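Local structure of UDP-glucose 4-epimerase (Campylobacter jejuni subsp. jejuni serotype O:2, 7K3P) at residues A[246-251]-A[334-339]; A[211-216]-A[328-333]; A[71-74]-A[78-81]. The protein interconverts UDP-glucose and UDP-galactose, and probably their N-acetylated counterparts, by inverting the sugar at C4 with the help of bound NAD. The protein carries 2 engineered substitutions. All blocks are in the same frame, centred on the assembly; numbering follows the deposited sequence.

Contact 1. Residues A[246-251]-A[334-339]. With GOL (glycerol), chain D.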
# COMPACT_ATOMS: atom_id res chain seq x y z
N ILE A 246 22.78 -14.74 1.49
CA ILE A 246 23.15 -14.55 2.89
C ILE A 246 22.81 -15.78 3.75
O ILE A 246 21.82 -16.48 3.51
CB ILE A 246 22.52 -13.27 3.48
CG1 ILE A 246 23.18 -12.93 4.82
CG2 ILE A 246 20.99 -13.42 3.62
CD1 ILE A 246 22.92 -11.49 5.25
N HIS A 247 23.66 -16.04 4.74
CA HIS A 247 23.46 -17.17 5.65
C HIS A 247 22.30 -16.86 6.60
O HIS A 247 22.17 -15.74 7.08
CB HIS A 247 24.74 -17.45 6.44
CG HIS A 247 24.71 -18.74 7.20
ND1 HIS A 247 24.09 -18.86 8.43
CD2 HIS A 247 25.21 -19.96 6.91
CE1 HIS A 247 24.21 -20.10 8.86
NE2 HIS A 247 24.88 -20.79 7.95
N VAL A 248 21.45 -17.85 6.87
CA VAL A 248 20.28 -17.61 7.72
C VAL A 248 20.65 -17.06 9.10
O VAL A 248 19.89 -16.28 9.69
CB VAL A 248 19.39 -18.88 7.86
CG1 VAL A 248 20.16 -20.02 8.54
CG2 VAL A 248 18.11 -18.55 8.63
N ASP A 249 21.82 -17.42 9.62
CA ASP A 249 22.20 -16.96 10.96
C ASP A 249 22.75 -15.53 10.93
O ASP A 249 22.75 -14.85 11.96
CB ASP A 249 23.18 -17.94 11.64
CG ASP A 249 22.48 -19.21 12.15
OD1 ASP A 249 21.42 -19.08 12.80
OD2 ASP A 249 22.99 -20.32 11.89
N ASP A 250 23.21 -15.10 9.76
CA ASP A 250 23.73 -13.73 9.58
C ASP A 250 22.62 -12.72 9.34
O ASP A 250 22.69 -11.56 9.79
CB ASP A 250 24.72 -13.69 8.40
CG ASP A 250 26.07 -14.30 8.76
OD1 ASP A 250 26.44 -14.26 9.95
OD2 ASP A 250 26.77 -14.81 7.85
N ILE A 251 21.59 -13.12 8.59
CA ILE A 251 20.43 -12.23 8.49
C ILE A 251 19.74 -12.23 9.86
O ILE A 251 19.24 -11.20 10.31
CB ILE A 251 19.47 -12.64 7.34
CG1 ILE A 251 18.25 -11.72 7.29
CG2 ILE A 251 19.06 -14.10 7.45
CD1 ILE A 251 18.62 -10.25 7.16
N CYS A 334 26.54 -22.84 1.16
CA CYS A 334 26.03 -23.93 0.32
C CYS A 334 25.68 -25.18 1.14
O CYS A 334 24.66 -25.82 0.89
CB CYS A 334 26.99 -24.26 -0.82
SG CYS A 334 27.06 -22.94 -2.07
N LYS A 335 26.53 -25.50 2.12
CA LYS A 335 26.25 -26.61 3.03
C LYS A 335 24.92 -26.41 3.75
O LYS A 335 24.08 -27.32 3.81
CB LYS A 335 27.38 -26.77 4.05
CG LYS A 335 27.13 -27.87 5.10
CD LYS A 335 26.82 -29.21 4.43
CE LYS A 335 26.87 -30.38 5.43
NZ LYS A 335 26.32 -31.63 4.83
N SER A 336 24.72 -25.21 4.29
CA SER A 336 23.46 -24.86 4.93
C SER A 336 22.28 -25.02 3.97
O SER A 336 21.27 -25.66 4.31
CB SER A 336 23.53 -23.43 5.47
OG SER A 336 22.26 -22.98 5.91
N ALA A 337 22.39 -24.45 2.77
CA ALA A 337 21.33 -24.56 1.77
C ALA A 337 21.04 -26.01 1.45
O ALA A 337 19.88 -26.42 1.34
CB ALA A 337 21.72 -23.80 0.50
N PHE A 338 22.11 -26.80 1.31
CA PHE A 338 22.00 -28.21 0.96
C PHE A 338 21.26 -28.98 2.05
O PHE A 338 20.34 -29.75 1.76
CB PHE A 338 23.38 -28.82 0.73
CG PHE A 338 23.33 -30.26 0.30
CD1 PHE A 338 22.55 -30.65 -0.78
CD2 PHE A 338 24.07 -31.23 0.98
CE1 PHE A 338 22.50 -31.97 -1.19
CE2 PHE A 338 24.03 -32.56 0.58
CZ PHE A 338 23.24 -32.93 -0.50
N ASP A 339 21.69 -28.76 3.30
CA ASP A 339 21.08 -29.43 4.44
C ASP A 339 19.61 -29.05 4.56
O ASP A 339 18.75 -29.91 4.73
CB ASP A 339 21.83 -29.08 5.73
CG ASP A 339 23.24 -29.66 5.77
OD1 ASP A 339 23.49 -30.66 5.07
OD2 ASP A 339 24.09 -29.10 6.51
C1 GOL D . 20.34 -24.12 10.74
O1 GOL D . 20.77 -25.46 10.74
C2 GOL D . 21.54 -23.18 10.71
O2 GOL D . 22.01 -22.97 12.03
C3 GOL D . 22.64 -23.77 9.81
O3 GOL D . 22.08 -24.16 8.56
O HOH W 1 21.71 -20.38 5.32
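His247 and Ser336 bring the N-terminal end of helix 248-261 up to the middle of helix 330-343, their CA atoms 7.7 Å apart. No hydrogen bond passes directly between the two segments, and only 80 Å² of surface is buried. The one close approach is the imidazole against the serine methylene, with His247 NE2 3.9 Å from Ser336 CB, the CB lying obliquely to the ring. The ring is fixed from its other nitrogen: with CG anti to the backbone N (chi1 -169°), His247 folds over the start of its helix, where ND1 accepts from Asp249 N at 2.9 Å, a capping bond whose donor is tilted 21° out of the ring plane. The His247 carbonyl oxygen accepts from two amides of the first turn, Asp250 N and Ile251 N.

Polar bridging does the rest. One water accepts from Val248 N at 3.0 Å and lies 2.7 Å from Ser336 OG, to which it is hydrogen-bonded; it also lies above one face of the imidazole, toward the rim of the ring. A glycerol, probably from the crystallisation liquor, makes a second bridge: its O3 is hydrogen-bonded to Ser336 OG at 2.9 Å, and its O2 donates to Asp249 OD2 at 2.8 Å. Ser336 OG therefore joins both bridges. Tyr27 of helix 27-37 touches both Val248 and Ser336, and the ring of Tyr327 meets that of His247. The geometry is that of a histidine N-cap at a helix start, packed partly directly and partly through a water against the last helix of the chain, in a Rossmann-type enzyme of the NAD-dependent epimerase/dehydratase family.

Contact 2. Residues A[211-216]-A[328-333]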
# COMPACT_ATOMS: atom_id res chain seq x y z
N LEU A 211 18.07 -16.68 -7.42
CA LEU A 211 17.69 -17.96 -6.80
C LEU A 211 18.77 -19.02 -7.05
O LEU A 211 18.51 -20.22 -6.91
CB LEU A 211 16.35 -18.44 -7.36
CG LEU A 211 15.12 -17.59 -7.00
CD1 LEU A 211 13.89 -17.97 -7.84
CD2 LEU A 211 14.83 -17.78 -5.53
N LEU A 212 19.97 -18.56 -7.43
CA LEU A 212 21.06 -19.48 -7.80
C LEU A 212 21.41 -20.54 -6.74
O LEU A 212 21.60 -21.71 -7.07
CB LEU A 212 22.31 -18.68 -8.17
CG LEU A 212 23.61 -19.50 -8.18
CD1 LEU A 212 23.63 -20.50 -9.33
CD2 LEU A 212 24.83 -18.60 -8.24
N ILE A 213 21.51 -20.13 -5.48
CA ILE A 213 21.81 -21.10 -4.43
C ILE A 213 20.69 -22.13 -4.26
O ILE A 213 20.96 -23.33 -4.08
CB ILE A 213 22.12 -20.41 -3.10
CG1 ILE A 213 23.33 -19.50 -3.25
CG2 ILE A 213 22.39 -21.45 -2.02
CD1 ILE A 213 24.20 -19.41 -2.00
N LYS A 214 19.44 -21.68 -4.32
CA LYS A 214 18.31 -22.59 -4.22
C LYS A 214 18.35 -23.62 -5.36
O LYS A 214 18.23 -24.83 -5.13
CB LYS A 214 16.98 -21.82 -4.22
CG LYS A 214 15.72 -22.69 -4.10
CD LYS A 214 15.67 -23.43 -2.76
CE LYS A 214 14.30 -24.08 -2.53
NZ LYS A 214 14.25 -24.80 -1.22
N VAL A 215 18.56 -23.15 -6.58
CA VAL A 215 18.65 -24.03 -7.75
C VAL A 215 19.82 -25.01 -7.62
O VAL A 215 19.68 -26.21 -7.88
CB VAL A 215 18.81 -23.20 -9.05
CG1 VAL A 215 19.20 -24.09 -10.22
CG2 VAL A 215 17.54 -22.44 -9.35
N ALA A 216 20.98 -24.50 -7.22
CA ALA A 216 22.15 -25.35 -7.01
C ALA A 216 21.86 -26.44 -5.97
O ALA A 216 22.19 -27.60 -6.17
CB ALA A 216 23.34 -24.51 -6.59
N ASP A 328 30.10 -15.48 6.25
CA ASP A 328 30.45 -15.10 4.89
C ASP A 328 31.47 -16.12 4.39
O ASP A 328 32.68 -15.85 4.36
CB ASP A 328 31.04 -13.68 4.82
CG ASP A 328 31.23 -13.19 3.37
OD1 ASP A 328 31.00 -13.99 2.43
OD2 ASP A 328 31.63 -12.02 3.16
N ASP A 329 30.98 -17.29 4.01
CA ASP A 329 31.83 -18.40 3.62
C ASP A 329 30.98 -19.27 2.70
O ASP A 329 30.03 -19.90 3.16
CB ASP A 329 32.26 -19.18 4.88
CG ASP A 329 33.05 -20.43 4.58
OD1 ASP A 329 32.63 -21.24 3.72
OD2 ASP A 329 34.11 -20.63 5.21
N LEU A 330 31.32 -19.29 1.41
CA LEU A 330 30.44 -19.90 0.41
C LEU A 330 30.20 -21.38 0.68
O LEU A 330 29.11 -21.89 0.42
CB LEU A 330 30.99 -19.73 -1.02
CG LEU A 330 30.02 -19.26 -2.12
CD1 LEU A 330 30.36 -19.84 -3.47
CD2 LEU A 330 28.53 -19.48 -1.78
N GLU A 331 31.21 -22.08 1.18
CA GLU A 331 31.04 -23.50 1.46
C GLU A 331 30.03 -23.74 2.59
O GLU A 331 29.17 -24.62 2.49
CB GLU A 331 32.39 -24.20 1.73
CG GLU A 331 33.22 -24.43 0.45
CD GLU A 331 34.56 -25.12 0.70
OE1 GLU A 331 34.73 -25.77 1.75
OE2 GLU A 331 35.46 -25.00 -0.17
N LEU A 332 30.12 -22.91 3.63
CA LEU A 332 29.17 -22.97 4.74
C LEU A 332 27.76 -22.64 4.28
O LEU A 332 26.78 -23.28 4.67
CB LEU A 332 29.57 -21.97 5.83
CG LEU A 332 30.91 -22.23 6.51
CD1 LEU A 332 31.12 -21.25 7.67
CD2 LEU A 332 30.97 -23.67 6.99
N ILE A 333 27.66 -21.61 3.45
CA ILE A 333 26.36 -21.18 2.93
C ILE A 333 25.75 -22.27 2.07
O ILE A 333 24.58 -22.63 2.25
CB ILE A 333 26.48 -19.85 2.18
CG1 ILE A 333 26.88 -18.74 3.16
CG2 ILE A 333 25.17 -19.50 1.48
CD1 ILE A 333 27.44 -17.51 2.49
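Ile213 of helix 212-220, whose CB heads toward helix 330-343, meets Ile333 in the first turn of that helix, the two branched side chains crossing at about a right angle. The contact is made by methyls alone: Ile213 CD1 lies 3.6 Å from Ile333 CG2. On Ile213 the CG1 branch stands anti to the carbonyl carbon, and chi2 of -147° swings CD1 outward to the other helix. On Ile333 the CB-branch methyl CG2 does the touching, while CG1 carries the longer arm away from Ile213 CD1. The same Ile213 CD1 meets a second, looser partner, Leu330 CD2, at 4.3 Å. Leu330 sets off to one side of the line between the helices, and its CD2 methyl then turns back to Ile213, giving that methyl a neighbour from each of two residues three apart on the helix.

Helices 212-220 and 330-343, the latter the last of the chain, thus pack together beside the mixed sheet that holds strands 242-246 and 278-279, outside the seven-stranded parallel sheet of the Rossmann-type fold; 111 residues separate the segments. Phe245 of strand 242-246 also touches Ile213, and Phe278 touches both Leu330 and Ile333, so aromatic rings from that sheet share in this apolar cluster.

Leu330 and Ile333 lie in the first turn of their helix, which Asp329 precedes. Asp329 holds the N-cap position, its OD1 accepting from Leu332 N at 3.0 Å; the bond is nearly straight but reaches the oxygen from 42° above the carboxylate plane. Ile333 N closes the first turn on Asp329 O at 2.9 Å. The residue after Ile213, Lys214, forms a salt bridge with Glu341, a polar tie between the same two helices.

Contact 3. Residues A[71-74]-A[78-81]. With NAD (nicotinamide-adenine-dinucleotide), chain C.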
# COMPACT_ATOMS: atom_id res chain seq x y z
N GLN A 71 -1.23 -17.93 17.09
CA GLN A 71 -2.23 -16.93 16.72
C GLN A 71 -2.02 -16.42 15.31
O GLN A 71 -0.88 -16.26 14.85
CB GLN A 71 -2.11 -15.71 17.63
CG GLN A 71 -2.26 -16.01 19.09
CD GLN A 71 -2.78 -14.81 19.84
OE1 GLN A 71 -3.07 -13.77 19.23
NE2 GLN A 71 -2.92 -14.95 21.16
N ASP A 72 -3.12 -16.11 14.63
CA ASP A 72 -3.06 -15.59 13.28
C ASP A 72 -3.18 -14.07 13.31
O ASP A 72 -4.07 -13.51 13.96
CB ASP A 72 -4.15 -16.22 12.43
CG ASP A 72 -3.89 -16.07 10.95
OD1 ASP A 72 -3.62 -14.93 10.52
OD2 ASP A 72 -3.93 -17.09 10.24
N LEU A 73 -2.28 -13.40 12.60
CA LEU A 73 -2.29 -11.94 12.50
C LEU A 73 -3.56 -11.39 11.83
O LEU A 73 -3.84 -10.20 11.93
CB LEU A 73 -1.05 -11.44 11.75
CG LEU A 73 0.29 -11.64 12.48
CD1 LEU A 73 1.47 -11.34 11.54
CD2 LEU A 73 0.33 -10.74 13.73
N SER A 74 -4.29 -12.24 11.11
CA SER A 74 -5.54 -11.77 10.46
C SER A 74 -6.70 -11.63 11.46
O SER A 74 -7.72 -11.01 11.15
CB SER A 74 -5.95 -12.68 9.30
OG SER A 74 -6.28 -13.97 9.79
N GLY A 78 -7.75 -10.41 18.31
CA GLY A 78 -6.86 -11.28 19.05
C GLY A 78 -5.47 -10.66 19.16
O GLY A 78 -4.80 -10.80 20.19
N VAL A 79 -5.05 -9.96 18.11
CA VAL A 79 -3.77 -9.27 18.13
C VAL A 79 -3.81 -8.10 19.10
O VAL A 79 -2.93 -7.95 19.93
CB VAL A 79 -3.38 -8.76 16.71
CG1 VAL A 79 -2.22 -7.75 16.78
CG2 VAL A 79 -3.04 -9.93 15.80
N LYS A 80 -4.84 -7.28 18.98
CA LYS A 80 -5.00 -6.14 19.86
C LYS A 80 -4.97 -6.61 21.32
O LYS A 80 -4.27 -6.02 22.16
CB LYS A 80 -6.30 -5.41 19.57
CG LYS A 80 -6.61 -4.30 20.55
CD LYS A 80 -7.91 -3.58 20.20
CE LYS A 80 -8.29 -2.57 21.27
NZ LYS A 80 -9.40 -1.67 20.83
N ALA A 81 -5.70 -7.68 21.61
CA ALA A 81 -5.80 -8.16 22.99
C ALA A 81 -4.46 -8.70 23.49
O ALA A 81 -4.09 -8.46 24.64
CB ALA A 81 -6.90 -9.21 23.11
PA NAD C . 8.91 -18.27 6.53
O1A NAD C . 7.70 -18.71 5.75
O2A NAD C . 9.75 -19.45 6.93
O5B NAD C . 8.48 -17.55 7.87
C5B NAD C . 7.21 -16.95 7.91
C4B NAD C . 6.56 -17.28 9.19
O4B NAD C . 5.47 -16.44 9.45
C3B NAD C . 6.03 -18.75 9.19
O3B NAD C . 6.46 -19.61 10.31
C2B NAD C . 4.51 -18.58 8.99
O2B NAD C . 3.77 -19.59 9.54
C1B NAD C . 4.32 -17.26 9.67
N9A NAD C . 3.08 -16.58 9.25
C8A NAD C . 2.72 -16.28 7.99
N7A NAD C . 1.52 -15.68 7.98
C5A NAD C . 1.07 -15.57 9.24
C6A NAD C . -0.10 -15.06 9.83
N6A NAD C . -1.12 -14.46 9.00
N1A NAD C . -0.25 -15.10 11.17
C2A NAD C . 0.68 -15.65 11.97
N3A NAD C . 1.83 -16.18 11.43
C4A NAD C . 2.05 -16.15 10.08
O3 NAD C . 9.72 -17.24 5.63
PN NAD C . 11.18 -16.75 5.97
O1N NAD C . 11.56 -17.14 7.39
O2N NAD C . 12.11 -17.38 4.98
O5D NAD C . 11.20 -15.18 5.81
C5D NAD C . 10.68 -14.39 6.86
C4D NAD C . 10.62 -12.92 6.47
O4D NAD C . 11.83 -12.49 5.89
C3D NAD C . 9.45 -12.56 5.56
O3D NAD C . 8.94 -11.34 5.93
C2D NAD C . 10.04 -12.39 4.22
O2D NAD C . 9.32 -11.54 3.40
C1D NAD C . 11.46 -11.90 4.59
N1N NAD C . 12.53 -12.16 3.51
C2N NAD C . 12.87 -13.48 3.31
C3N NAD C . 13.83 -13.79 2.36
C7N NAD C . 14.22 -15.23 2.13
O7N NAD C . 13.69 -16.15 2.75
N7N NAD C . 15.22 -15.53 1.16
C4N NAD C . 14.44 -12.78 1.63
C5N NAD C . 14.09 -11.47 1.84
C6N NAD C . 13.11 -11.13 2.80
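Leu73 and Val79 make the apolar part of the contact, the loop after strand 67-69 meeting the helix that follows it. Val79 CG2, anti to its carbonyl carbon, does the touching: it lies 3.9 Å from Leu73 CA and 4.0 Å from Leu73 CD2. Although the CB of Leu73 leaves its backbone heading away from the helix, the CD2 branch returns to it. Asn117 and Leu121 of helix 107-127 also touch Leu73.

The polar approach between the segments is slight. Gln71 stretches its extended chain to Gly78, where OE1 stands 3.6 Å from Gly78 O, a contact between two acceptors that gives little attraction.

Hydrogen bonds instead shape the loop, which follows a strand of the Rossmann-type parallel sheet and forms part of the NAD pocket at the adenine. Asp72 OD1 accepts from Ser74 N at 2.8 Å, nearly straight at 170° and on its anti side, closing an Asx turn. That same oxygen accepts from NAD N6A at 3.0 Å, a more bent bond (135°), and Ser74 OG is a third, weak donor to it. Leu73 N donates to NAD N1A at 3.0 Å. Asn48 ND2 bonds Asp72 OD2, steadying the other oxygen.

A carboxylate acceptor and a backbone donor thus match the amino group and ring nitrogen on one edge of the base, a pattern consistent with recognition of adenine, with Val79 packed behind the loop that carries it.

Contacts 1 and 2 are neighbours, centres 7 Å apart, both built on helix 330-343. They meet through packing, Ala337 CB lying 3.5 Å from Ile213 CG2 and His247 CB 4.1 Å from Ile333 CG1, so the C-terminal helix sits against helix 212-220 and the start of helix 248-261 as one cluster. Their segments alternate along the chain. Contact 3 stands across the chain's centre and touches neither: the nearest atoms are about 17 Å from contact 1 and about 23 Å from contact 2. The NAD spans much of this gap, running from contact 3 to within about 7 Å of the Val248 side chain and about 9 Å of that of Ile213.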